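Local coordinates for protein RNA-dependent RNA Polymerase (Bombyx mori cytoplasmic polyhedrosis virus, PDB 6TZ0) that catalyses RNA-templated RNA synthesis inside the virus, making conservative plus-strand transcripts and probably the complementary minus strands of the double-stranded genome, at residues A[559-562]-A[563-566]; A[880-883]-A[884-888]; A[1011-1014]-A[1015-1019]. All blocks are in the same frame, centred on the assembly; numbering follows the deposited sequence.

Contact 1. Residues A[559-562]-A[563-566]; sequences TKDI and YNTF
Lys560 and Asn564 stand one turn apart on the alpha-helix 557-573, which follows the polymerase palm's motif A strand, where Asp547 is a magnesium ligand, and they illustrate how a wholly buried stretch of helix can still have differently bonded sides. Backbone bonds set the spacing: Asn564 N reaches Lys560 O at 3.0 Å, and Thr565 N makes the matching bond to Asp561 O. The firm side holds Ile562, Thr565 and Phe566, which pack against helix 389-397. With chi1 at 59°, the Thr565 hydroxyl turns back along the helix and OG1 donates to Ile562 O at 2.5 Å. Tyr563 faces helix 644-665, its ring edge-to-face with His647 and its OH bonded to Pro503 O. The other side is polar and less firmly bonded, though also buried. Here Lys560 and Asn564 cross at about a right angle, with Lys560 CG 3.4 Å from Asn564 ND2 and Lys560 CE 3.5 Å from Asn564 OD1. Lys560 NZ has a long, weak ion pair with Glu612. Asp561 adds a weak hydrogen bond to Gln383 and packs on Leu541 of Viral structural protein 4; its carboxylate is turned 60° from the Asn564 amide, and Asp561 OD1 approaches Asn564 CB at 3.6 Å.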
ATOM      1  N   THR A 559      18.382  10.023   3.278  1.00 24.11           N
ATOM      2  CA  THR A 559      17.352  10.604   2.427  1.00 24.11           C
ATOM      3  C   THR A 559      16.030  10.714   3.176  1.00 24.11           C
ATOM      4  O   THR A 559      15.277  11.675   2.977  1.00 24.11           O
ATOM      5  CB  THR A 559      17.208   9.766   1.157  1.00 24.11           C
ATOM      6  OG1 THR A 559      18.485   9.653   0.527  1.00 24.11           O
ATOM      7  CG2 THR A 559      16.266  10.420   0.172  1.00 24.11           C
ATOM      8  N   LYS A 560      15.753   9.756   4.064  1.00 24.60           N
ATOM      9  CA  LYS A 560      14.607   9.853   4.962  1.00 24.60           C
ATOM     10  C   LYS A 560      14.741  11.038   5.911  1.00 24.60           C
ATOM     11  O   LYS A 560      13.737  11.669   6.274  1.00 24.60           O
ATOM     12  CB  LYS A 560      14.468   8.543   5.737  1.00 24.60           C
ATOM     13  CG  LYS A 560      13.388   8.523   6.790  1.00 24.60           C
ATOM     14  CD  LYS A 560      12.008   8.508   6.196  1.00 24.60           C
ATOM     15  CE  LYS A 560      10.981   8.689   7.289  1.00 24.60           C
ATOM     16  NZ  LYS A 560      11.085   7.617   8.301  1.00 24.60           N
ATOM     17  N   ASP A 561      15.975  11.387   6.277  1.00 23.82           N
ATOM     18  CA  ASP A 561      16.180  12.508   7.189  1.00 23.82           C
ATOM     19  C   ASP A 561      15.775  13.862   6.590  1.00 23.82           C
ATOM     20  O   ASP A 561      15.451  14.776   7.352  1.00 23.82           O
ATOM     21  CB  ASP A 561      17.638  12.532   7.632  1.00 23.82           C
ATOM     22  CG  ASP A 561      17.824  13.161   8.992  1.00 23.82           C
ATOM     23  OD1 ASP A 561      16.826  13.583   9.607  1.00 23.82           O
ATOM     24  OD2 ASP A 561      18.975  13.211   9.465  1.00 23.82           O
ATOM     25  N   ILE A 562      15.726  13.992   5.256  1.00 22.15           N
ATOM     26  CA  ILE A 562      15.299  15.246   4.622  1.00 22.15           C
ATOM     27  C   ILE A 562      13.830  15.529   4.925  1.00 22.15           C
ATOM     28  O   ILE A 562      13.456  16.643   5.305  1.00 22.15           O
ATOM     29  CB  ILE A 562      15.554  15.205   3.103  1.00 22.15           C
ATOM     30  CG1 ILE A 562      17.041  15.081   2.794  1.00 22.15           C
ATOM     31  CG2 ILE A 562      15.004  16.445   2.417  1.00 22.15           C
ATOM     32  CD1 ILE A 562      17.346  14.868   1.342  1.00 22.15           C
ATOM     33  N   TYR A 563      12.978  14.518   4.761  1.00 23.26           N
ATOM     34  CA  TYR A 563      11.578  14.629   5.150  1.00 23.26           C
ATOM     35  C   TYR A 563      11.426  14.710   6.662  1.00 23.26           C
ATOM     36  O   TYR A 563      10.488  15.351   7.154  1.00 23.26           O
ATOM     37  CB  TYR A 563      10.818  13.431   4.582  1.00 23.26           C
ATOM     38  CG  TYR A 563       9.319  13.399   4.780  1.00 23.26           C
ATOM     39  CD1 TYR A 563       8.481  14.177   3.996  1.00 23.26           C
ATOM     40  CD2 TYR A 563       8.740  12.558   5.719  1.00 23.26           C
ATOM     41  CE1 TYR A 563       7.114  14.136   4.160  1.00 23.26           C
ATOM     42  CE2 TYR A 563       7.372  12.516   5.887  1.00 23.26           C
ATOM     43  CZ  TYR A 563       6.568  13.309   5.107  1.00 23.26           C
ATOM     44  OH  TYR A 563       5.209  13.269   5.272  1.00 23.26           O
ATOM     45  N   ASN A 564      12.340  14.074   7.409  1.00 22.33           N
ATOM     46  CA  ASN A 564      12.274  14.140   8.866  1.00 22.33           C
ATOM     47  C   ASN A 564      12.503  15.549   9.396  1.00 22.33           C
ATOM     48  O   ASN A 564      11.921  15.913  10.416  1.00 22.33           O
ATOM     49  CB  ASN A 564      13.285  13.192   9.506  1.00 22.33           C
ATOM     50  CG  ASN A 564      12.895  11.748   9.371  1.00 22.33           C
ATOM     51  OD1 ASN A 564      11.717  11.408   9.415  1.00 22.33           O
ATOM     52  ND2 ASN A 564      13.883  10.880   9.249  1.00 22.33           N
ATOM     53  N   THR A 565      13.342  16.348   8.725  1.00 22.05           N
ATOM     54  CA  THR A 565      13.527  17.743   9.135  1.00 22.05           C
ATOM     55  C   THR A 565      12.242  18.548   8.996  1.00 22.05           C
ATOM     56  O   THR A 565      11.907  19.351   9.874  1.00 22.05           O
ATOM     57  CB  THR A 565      14.624  18.416   8.316  1.00 22.05           C
ATOM     58  OG1 THR A 565      14.277  18.367   6.931  1.00 22.05           O
ATOM     59  CG2 THR A 565      15.935  17.742   8.519  1.00 22.05           C
ATOM     60  N   PHE A 566      11.524  18.354   7.890  1.00 20.55           N
ATOM     61  CA  PHE A 566      10.244  19.021   7.668  1.00 20.55           C
ATOM     62  C   PHE A 566       9.208  18.594   8.702  1.00 20.55           C
ATOM     63  O   PHE A 566       8.478  19.437   9.255  1.00 20.55           O
ATOM     64  CB  PHE A 566       9.788  18.715   6.241  1.00 20.55           C
ATOM     65  CG  PHE A 566       8.410  19.181   5.912  1.00 20.55           C
ATOM     66  CD1 PHE A 566       8.128  20.523   5.762  1.00 20.55           C
ATOM     67  CD2 PHE A 566       7.399  18.258   5.694  1.00 20.55           C
ATOM     68  CE1 PHE A 566       6.846  20.937   5.444  1.00 20.55           C
ATOM     69  CE2 PHE A 566       6.125  18.664   5.377  1.00 20.55           C
ATOM     70  CZ  PHE A 566       5.847  20.002   5.250  1.00 20.55           C
TER

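Contact 2. Residues A[880-883]-A[884-888]; sequences NIRE and MIQQN
From the N-cap Asn880, whose O accepts Met884 N at 2.8 Å in the carbonyl plane, the backbone of the short helix 881-886 winds through one clear alpha-helical turn and then mixes its bonding pattern. Ile885 N bonds Ile881 O, four residues back, with a weak second bond to Arg882 O. Gln886 N likewise has two acceptors: a weak bond to Arg882 O and a better, three-residue bond to Glu883 O at 3.1 Å, approached from 75° above the carbonyl plane. Such tightening often happens where an alpha-helix runs out at its C-terminal end. The exposed side carries the two glutamines. Gln886 CG rests 3.4 Å from Glu883 O, and Gln887 folds back across the extended Glu883 chain, although the orientation of the Gln887 amide is doubtful. The partly exposed Ile885 packs on His1203, and the buried Met884 touches Leu1021, so the helix is set against loops of the C-terminal part. Ile881, also buried, is Met884's partner within the helix. Met884 runs out extended and then bends at chi3 (60°), which carries its methyl back over the preceding turn and leaves Met884 CE 4.2 Å from Ile881 CB.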
ATOM      1  N   ASN A 880     -42.331  -5.523 -30.224  1.00 59.14           N
ATOM      2  CA  ASN A 880     -42.774  -4.547 -31.229  1.00 59.14           C
ATOM      3  C   ASN A 880     -43.488  -3.366 -30.563  1.00 59.14           C
ATOM      4  O   ASN A 880     -44.703  -3.186 -30.649  1.00 59.14           O
ATOM      5  CB  ASN A 880     -43.638  -5.191 -32.319  1.00 59.14           C
ATOM      6  CG  ASN A 880     -43.727  -4.333 -33.568  1.00 59.14           C
ATOM      7  OD1 ASN A 880     -43.167  -3.239 -33.628  1.00 59.14           O
ATOM      8  ND2 ASN A 880     -44.420  -4.835 -34.579  1.00 59.14           N
ATOM      9  N   ILE A 881     -42.662  -2.588 -29.868  1.00 56.72           N
ATOM     10  CA  ILE A 881     -43.113  -1.497 -29.009  1.00 56.72           C
ATOM     11  C   ILE A 881     -43.816  -0.395 -29.807  1.00 56.72           C
ATOM     12  O   ILE A 881     -44.721   0.273 -29.296  1.00 56.72           O
ATOM     13  CB  ILE A 881     -41.892  -0.992 -28.218  1.00 56.72           C
ATOM     14  CG1 ILE A 881     -42.224   0.101 -27.217  1.00 56.72           C
ATOM     15  CG2 ILE A 881     -40.758  -0.619 -29.150  1.00 56.72           C
ATOM     16  CD1 ILE A 881     -41.095   0.297 -26.270  1.00 56.72           C
ATOM     17  N   ARG A 882     -43.445  -0.213 -31.077  1.00 61.77           N
ATOM     18  CA  ARG A 882     -44.155   0.729 -31.940  1.00 61.77           C
ATOM     19  C   ARG A 882     -45.576   0.248 -32.215  1.00 61.77           C
ATOM     20  O   ARG A 882     -46.539   1.028 -32.135  1.00 61.77           O
ATOM     21  CB  ARG A 882     -43.359   0.905 -33.238  1.00 61.77           C
ATOM     22  CG  ARG A 882     -43.788   2.015 -34.194  1.00 61.77           C
ATOM     23  CD  ARG A 882     -44.751   1.509 -35.268  1.00 61.77           C
ATOM     24  NE  ARG A 882     -44.220   0.357 -35.991  1.00 61.77           N
ATOM     25  CZ  ARG A 882     -44.971  -0.505 -36.671  1.00 61.77           C
ATOM     26  NH1 ARG A 882     -46.287  -0.349 -36.712  1.00 61.77           N
ATOM     27  NH2 ARG A 882     -44.409  -1.526 -37.299  1.00 61.77           N
ATOM     28  N   GLU A 883     -45.723  -1.038 -32.544  1.00 63.10           N
ATOM     29  CA  GLU A 883     -47.053  -1.614 -32.700  1.00 63.10           C
ATOM     30  C   GLU A 883     -47.801  -1.617 -31.378  1.00 63.10           C
ATOM     31  O   GLU A 883     -49.012  -1.378 -31.339  1.00 63.10           O
ATOM     32  CB  GLU A 883     -46.960  -3.027 -33.265  1.00 63.10           C
ATOM     33  CG  GLU A 883     -48.301  -3.666 -33.546  1.00 63.10           C
ATOM     34  CD  GLU A 883     -48.180  -5.049 -34.133  1.00 63.10           C
ATOM     35  OE1 GLU A 883     -47.040  -5.514 -34.324  1.00 63.10           O
ATOM     36  OE2 GLU A 883     -49.230  -5.671 -34.399  1.00 63.10           O
ATOM     37  N   MET A 884     -47.082  -1.820 -30.278  1.00 61.09           N
ATOM     38  CA  MET A 884     -47.720  -1.866 -28.972  1.00 61.09           C
ATOM     39  C   MET A 884     -48.188  -0.486 -28.517  1.00 61.09           C
ATOM     40  O   MET A 884     -49.121  -0.386 -27.713  1.00 61.09           O
ATOM     41  CB  MET A 884     -46.750  -2.528 -27.992  1.00 61.09           C
ATOM     42  CG  MET A 884     -47.214  -2.706 -26.570  1.00 61.09           C
ATOM     43  SD  MET A 884     -46.191  -3.919 -25.730  1.00 61.09           S
ATOM     44  CE  MET A 884     -44.585  -3.165 -25.848  1.00 61.09           C
ATOM     45  N   ILE A 885     -47.606   0.592 -29.055  1.00 60.77           N
ATOM     46  CA  ILE A 885     -48.151   1.919 -28.768  1.00 60.77           C
ATOM     47  C   ILE A 885     -49.084   2.436 -29.854  1.00 60.77           C
ATOM     48  O   ILE A 885     -49.675   3.512 -29.675  1.00 60.77           O
ATOM     49  CB  ILE A 885     -47.078   3.010 -28.551  1.00 60.77           C
ATOM     50  CG1 ILE A 885     -46.339   3.337 -29.839  1.00 60.77           C
ATOM     51  CG2 ILE A 885     -46.071   2.596 -27.503  1.00 60.77           C
ATOM     52  CD1 ILE A 885     -45.432   4.520 -29.698  1.00 60.77           C
ATOM     53  N   GLN A 886     -49.237   1.728 -30.980  1.00 65.81           N
ATOM     54  CA  GLN A 886     -50.218   2.198 -31.956  1.00 65.81           C
ATOM     55  C   GLN A 886     -51.565   1.483 -31.887  1.00 65.81           C
ATOM     56  O   GLN A 886     -52.452   1.813 -32.680  1.00 65.81           O
ATOM     57  CB  GLN A 886     -49.663   2.120 -33.389  1.00 65.81           C
ATOM     58  CG  GLN A 886     -49.481   0.745 -33.998  1.00 65.81           C
ATOM     59  CD  GLN A 886     -50.669   0.281 -34.819  1.00 65.81           C
ATOM     60  OE1 GLN A 886     -51.398   1.090 -35.389  1.00 65.81           O
ATOM     61  NE2 GLN A 886     -50.860  -1.031 -34.890  1.00 65.81           N
ATOM     62  N   GLN A 887     -51.760   0.522 -30.981  1.00 65.88           N
ATOM     63  CA  GLN A 887     -53.110   0.068 -30.659  1.00 65.88           C
ATOM     64  C   GLN A 887     -53.375   0.029 -29.157  1.00 65.88           C
ATOM     65  O   GLN A 887     -54.302  -0.666 -28.722  1.00 65.88           O
ATOM     66  CB  GLN A 887     -53.436  -1.292 -31.285  1.00 65.88           C
ATOM     67  CG  GLN A 887     -52.640  -2.495 -30.817  1.00 65.88           C
ATOM     68  CD  GLN A 887     -51.615  -2.940 -31.826  1.00 65.88           C
ATOM     69  OE1 GLN A 887     -51.320  -2.226 -32.783  1.00 65.88           O
ATOM     70  NE2 GLN A 887     -51.070  -4.132 -31.626  1.00 65.88           N
ATOM     71  N   ASN A 888     -52.573   0.757 -28.368  1.00 63.67           N
ATOM     72  CA  ASN A 888     -52.867   1.100 -26.969  1.00 63.67           C
ATOM     73  C   ASN A 888     -52.962  -0.142 -26.086  1.00 63.67           C
ATOM     74  O   ASN A 888     -53.936  -0.333 -25.358  1.00 63.67           O
ATOM     75  CB  ASN A 888     -54.145   1.945 -26.865  1.00 63.67           C
ATOM     76  CG  ASN A 888     -54.187   2.833 -25.625  1.00 63.67           C
ATOM     77  OD1 ASN A 888     -55.040   3.711 -25.525  1.00 63.67           O
ATOM     78  ND2 ASN A 888     -53.257   2.632 -24.699  1.00 63.67           N
TER

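Contact 3. Residues A[1011-1014]-A[1015-1019]; sequences IPTM and PADAL
Met1014 folds over the two residues after Pro1015, and its side chain gives a worked example of how a turn whose first two residues, Met1014 and Pro1015, are exposed can be packed by its own first residue. Residues 1014-1017 form a type I beta-turn by their backbone angles, with Pro1015 and Ala1016 at the two corner positions; a proline at the first corner suits this turn, because its ring already restricts phi to the value required. Starting at the backbone, Met1014 CB lies alongside the proline ring, 3.6 Å from Pro1015 CD. A chi1 of 64° then directs CG inward over the turn, where it meets the peptide nitrogens of Ala1016 and Asp1017, the latter at 3.5 Å. Beyond CG the chain is fully extended. SD passes the methyl group of Ala1016, 3.8 Å from its CB. At the tip, Met1014 CE touches that methyl too and lies 3.8 Å from Asp1017 CB, so the side chain lies along the turn, its thioether end over Ala1016 and Asp1017. Asp1017 returns the contact from the other end, its CB directed toward 1011-1014. Its OD1 lies close to Met1014 O without a bond between them, whereas OD2 is held by a salt bridge with Arg872 NE and a hydrogen bond with Tyr876 OH of helix 873-878. Arg872 also gives a weak bond to Pro1012 O, tying both halves of the loop together. The whole loop joins helix 996-1004 to strand 1022-1027, with Ile1011 resting on helix 902-911, and Ala1016 and Leu1019 on helix 1204-1211.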
ATOM      1  N   ILE A1011     -44.267 -13.687 -17.783  1.00 71.40           N
ATOM      2  CA  ILE A1011     -43.325 -12.713 -17.231  1.00 71.40           C
ATOM      3  C   ILE A1011     -44.120 -11.567 -16.605  1.00 71.40           C
ATOM      4  O   ILE A1011     -45.009 -11.013 -17.267  1.00 71.40           O
ATOM      5  CB  ILE A1011     -42.388 -12.204 -18.317  1.00 71.40           C
ATOM      6  CG1 ILE A1011     -41.573 -13.365 -18.891  1.00 71.40           C
ATOM      7  CG2 ILE A1011     -41.458 -11.149 -17.763  1.00 71.40           C
ATOM      8  CD1 ILE A1011     -40.852 -13.033 -20.170  1.00 71.40           C
ATOM      9  N   PRO A1012     -43.857 -11.206 -15.351  1.00 70.14           N
ATOM     10  CA  PRO A1012     -44.659 -10.161 -14.708  1.00 70.14           C
ATOM     11  C   PRO A1012     -44.265  -8.770 -15.177  1.00 70.14           C
ATOM     12  O   PRO A1012     -43.112  -8.511 -15.529  1.00 70.14           O
ATOM     13  CB  PRO A1012     -44.351 -10.349 -13.220  1.00 70.14           C
ATOM     14  CG  PRO A1012     -42.984 -10.930 -13.207  1.00 70.14           C
ATOM     15  CD  PRO A1012     -42.899 -11.817 -14.416  1.00 70.14           C
ATOM     16  N   THR A1013     -45.246  -7.872 -15.185  1.00 66.03           N
ATOM     17  CA  THR A1013     -45.034  -6.459 -15.458  1.00 66.03           C
ATOM     18  C   THR A1013     -45.514  -5.658 -14.259  1.00 66.03           C
ATOM     19  O   THR A1013     -46.636  -5.861 -13.786  1.00 66.03           O
ATOM     20  CB  THR A1013     -45.788  -6.004 -16.710  1.00 66.03           C
ATOM     21  OG1 THR A1013     -47.196  -6.127 -16.486  1.00 66.03           O
ATOM     22  CG2 THR A1013     -45.406  -6.850 -17.911  1.00 66.03           C
ATOM     23  N   MET A1014     -44.675  -4.764 -13.770  1.00 63.93           N
ATOM     24  CA  MET A1014     -45.098  -3.840 -12.732  1.00 63.93           C
ATOM     25  C   MET A1014     -45.914  -2.711 -13.349  1.00 63.93           C
ATOM     26  O   MET A1014     -45.973  -2.579 -14.571  1.00 63.93           O
ATOM     27  CB  MET A1014     -43.873  -3.302 -11.986  1.00 63.93           C
ATOM     28  CG  MET A1014     -42.907  -2.475 -12.806  1.00 63.93           C
ATOM     29  SD  MET A1014     -41.498  -1.980 -11.793  1.00 63.93           S
ATOM     30  CE  MET A1014     -40.486  -1.091 -12.975  1.00 63.93           C
ATOM     31  N   PRO A1015     -46.624  -1.904 -12.552  1.00 61.55           N
ATOM     32  CA  PRO A1015     -47.247  -0.700 -13.128  1.00 61.55           C
ATOM     33  C   PRO A1015     -46.251   0.372 -13.538  1.00 61.55           C
ATOM     34  O   PRO A1015     -46.610   1.251 -14.330  1.00 61.55           O
ATOM     35  CB  PRO A1015     -48.157  -0.200 -12.000  1.00 61.55           C
ATOM     36  CG  PRO A1015     -48.449  -1.403 -11.200  1.00 61.55           C
ATOM     37  CD  PRO A1015     -47.196  -2.217 -11.229  1.00 61.55           C
ATOM     38  N   ALA A1016     -45.018   0.317 -13.045  1.00 59.42           N
ATOM     39  CA  ALA A1016     -44.043   1.377 -13.234  1.00 59.42           C
ATOM     40  C   ALA A1016     -43.223   1.238 -14.507  1.00 59.42           C
ATOM     41  O   ALA A1016     -42.573   2.207 -14.905  1.00 59.42           O
ATOM     42  CB  ALA A1016     -43.099   1.439 -12.031  1.00 59.42           C
ATOM     43  N   ASP A1017     -43.227   0.079 -15.165  1.00 58.20           N
ATOM     44  CA  ASP A1017     -42.438  -0.074 -16.378  1.00 58.20           C
ATOM     45  C   ASP A1017     -43.222   0.286 -17.638  1.00 58.20           C
ATOM     46  O   ASP A1017     -42.895  -0.198 -18.726  1.00 58.20           O
ATOM     47  CB  ASP A1017     -41.826  -1.482 -16.461  1.00 58.20           C
ATOM     48  CG  ASP A1017     -42.846  -2.603 -16.576  1.00 58.20           C
ATOM     49  OD1 ASP A1017     -44.066  -2.371 -16.605  1.00 58.20           O
ATOM     50  OD2 ASP A1017     -42.405  -3.769 -16.634  1.00 58.20           O
ATOM     51  N   ALA A1018     -44.263   1.110 -17.500  1.00 55.80           N
ATOM     52  CA  ALA A1018     -44.865   1.766 -18.651  1.00 55.80           C
ATOM     53  C   ALA A1018     -43.973   2.867 -19.196  1.00 55.80           C
ATOM     54  O   ALA A1018     -44.181   3.315 -20.326  1.00 55.80           O
ATOM     55  CB  ALA A1018     -46.230   2.342 -18.281  1.00 55.80           C
ATOM     56  N   LEU A1019     -42.977   3.300 -18.416  1.00 52.83           N
ATOM     57  CA  LEU A1019     -42.025   4.306 -18.860  1.00 52.83           C
ATOM     58  C   LEU A1019     -41.075   3.793 -19.931  1.00 52.83           C
ATOM     59  O   LEU A1019     -40.382   4.602 -20.550  1.00 52.83           O
ATOM     60  CB  LEU A1019     -41.209   4.823 -17.677  1.00 52.83           C
ATOM     61  CG  LEU A1019     -41.957   5.630 -16.618  1.00 52.83           C
ATOM     62  CD1 LEU A1019     -41.032   6.014 -15.485  1.00 52.83           C
ATOM     63  CD2 LEU A1019     -42.591   6.862 -17.235  1.00 52.83           C
TER

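The three contacts show local packing adapting to its surroundings. Contact 1 is entirely buried in the catalytic polymerase region; contacts 2 and 3 lie in the C-terminal region, on the opposite side of the chain's centre, contact 2 partly buried and contact 3 at the surface. The centres of contacts 1 and 2 are about 73 Å apart, whereas those of contacts 2 and 3 are about 15 Å apart, without touching. Contact 1 uses regular helical bonding and a threonine hydroxyl; contact 2 bonds its backbone less regularly; contact 3 relies on methionine packing and an aspartate tied by salt bridge and hydrogen bond to another part of the chain. Contact 1 lies within one long helix, contact 2 spans a short helix and its ends, contact 3 a connecting loop.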